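Local coordinates for hypothetical protein Atu1913 (Agrobacterium tumefaciens, PDB 2B1Y), which is of unknown function, belongs to the DUF1883 family and forms a two-chain assembly, each chain rich in strands with one short helix, at residues Ala38-Gln41 / Arg42-Glu45. Numbering follows the deposited sequence. Where two conformers were deposited one is given.
Sequences ANFQ and RFTE. With SO4 (sulfate ion), chain D.
The Arg42 side chain runs back along the helix past Ala38 and Asn39, one turn earlier. Its CG stands anti to the carbonyl carbon (chi1 -61°), and the chain then runs extended to NE. This carries the guanidinium toward the start of the helix, where it grips a sulfate ion with two N-H groups. Arg42 NH1 donates an almost straight bond to sulfate O2 at 3.0 Å. Arg42 NH2 gives a more bent one to sulfate O1 at 2.9 Å. The methyl of Ala38 packs against the same anion, with CB 3.4 Å from O1. The sulfate probably comes from the crystallisation liquor. The Asn39 amide lies at the guanidinium edge, the two planes 51° apart.

On another side of the helix, Thr44 CG2 sits over one face of the Phe40 ring, a CH-pi contact 3.8 Å from the centroid. Thr44 OG1 lies between its backbone N and carbonyl carbon (chi1 70°), which brings it 2.9 Å from Gln41 O for a hydrogen bond. That carbonyl also accepts from Glu45 N, and both donors come from the same face of its plane.

The helix, residues 37-46, directly follows strand 30-36. Phe40 stacks on His10 of strand 8-16, and also on His72 of the second subunit. Asn39 packs on Phe49 of that subunit, while Phe40 and Phe43 both meet its Ile74, so this helix forms part of the dimer interface.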
# COMPACT_ATOMS: atom_id res chain seq x y z
N ALA A 38 7.30 -5.53 11.93
CA ALA A 38 6.59 -6.33 10.94
C ALA A 38 5.98 -5.41 9.88
O ALA A 38 6.02 -5.70 8.70
CB ALA A 38 5.52 -7.22 11.59
N ASN A 39 5.44 -4.28 10.34
CA ASN A 39 4.83 -3.33 9.44
C ASN A 39 5.83 -2.54 8.63
O ASN A 39 5.54 -2.19 7.49
CB ASN A 39 3.87 -2.47 10.22
CG ASN A 39 2.59 -3.25 10.57
OD1 ASN A 39 2.27 -3.49 11.74
ND2 ASN A 39 1.89 -3.64 9.55
N PHE A 40 7.03 -2.30 9.19
CA PHE A 40 8.10 -1.76 8.36
C PHE A 40 8.46 -2.74 7.21
O PHE A 40 8.75 -2.34 6.09
CB PHE A 40 9.35 -1.38 9.18
CG PHE A 40 10.47 -0.83 8.33
CD1 PHE A 40 10.29 0.35 7.62
CD2 PHE A 40 11.66 -1.54 8.18
CE1 PHE A 40 11.30 0.86 6.79
CE2 PHE A 40 12.68 -1.05 7.37
CZ PHE A 40 12.50 0.16 6.68
N GLN A 41 8.43 -4.04 7.49
CA GLN A 41 8.72 -4.96 6.39
C GLN A 41 7.66 -4.87 5.28
O GLN A 41 8.00 -4.83 4.11
CB GLN A 41 8.89 -6.38 6.91
CG GLN A 41 10.21 -6.58 7.67
CD GLN A 41 11.45 -6.28 6.81
OE1 GLN A 41 12.43 -5.66 7.28
NE2 GLN A 41 11.42 -6.72 5.54
N ARG A 42 6.39 -4.78 5.68
CA ARG A 42 5.29 -4.52 4.74
C ARG A 42 5.49 -3.21 3.96
O ARG A 42 5.39 -3.19 2.74
CB ARG A 42 3.94 -4.56 5.47
CG ARG A 42 3.64 -5.91 6.12
CD ARG A 42 2.27 -5.97 6.78
NE ARG A 42 2.05 -7.29 7.37
CZ ARG A 42 2.00 -7.54 8.69
NH1 ARG A 42 2.14 -6.58 9.59
NH2 ARG A 42 1.82 -8.78 9.10
N PHE A 43 5.80 -2.12 4.66
CA PHE A 43 6.07 -0.85 4.00
C PHE A 43 7.14 -0.98 2.87
O PHE A 43 6.94 -0.47 1.76
CB PHE A 43 6.53 0.20 5.03
CG PHE A 43 6.88 1.53 4.43
CD1 PHE A 43 5.87 2.46 4.13
CD2 PHE A 43 8.21 1.87 4.19
CE1 PHE A 43 6.19 3.70 3.58
CE2 PHE A 43 8.51 3.11 3.65
CZ PHE A 43 7.50 4.02 3.38
N THR A 44 8.25 -1.64 3.16
CA THR A 44 9.32 -1.74 2.17
C THR A 44 8.87 -2.52 0.94
O THR A 44 9.35 -2.27 -0.17
CB THR A 44 10.62 -2.36 2.72
OG1 THR A 44 10.41 -3.76 2.99
CG2 THR A 44 11.07 -1.63 4.00
N GLU A 45 7.93 -3.46 1.13
CA GLU A 45 7.32 -4.17 0.01
C GLU A 45 6.47 -3.25 -0.82
O GLU A 45 6.52 -3.32 -2.05
CB GLU A 45 6.53 -5.42 0.49
CG GLU A 45 7.36 -6.42 1.31
CD GLU A 45 8.57 -6.99 0.58
OE1 GLU A 45 8.36 -7.74 -0.40
OE2 GLU A 45 9.72 -6.69 0.96
S SO4 D . 2.12 -8.65 12.79
O1 SO4 D . 2.88 -9.34 11.74
O2 SO4 D . 2.03 -7.23 12.47
O3 SO4 D . 0.77 -9.20 12.85
O4 SO4 D . 2.77 -8.85 14.08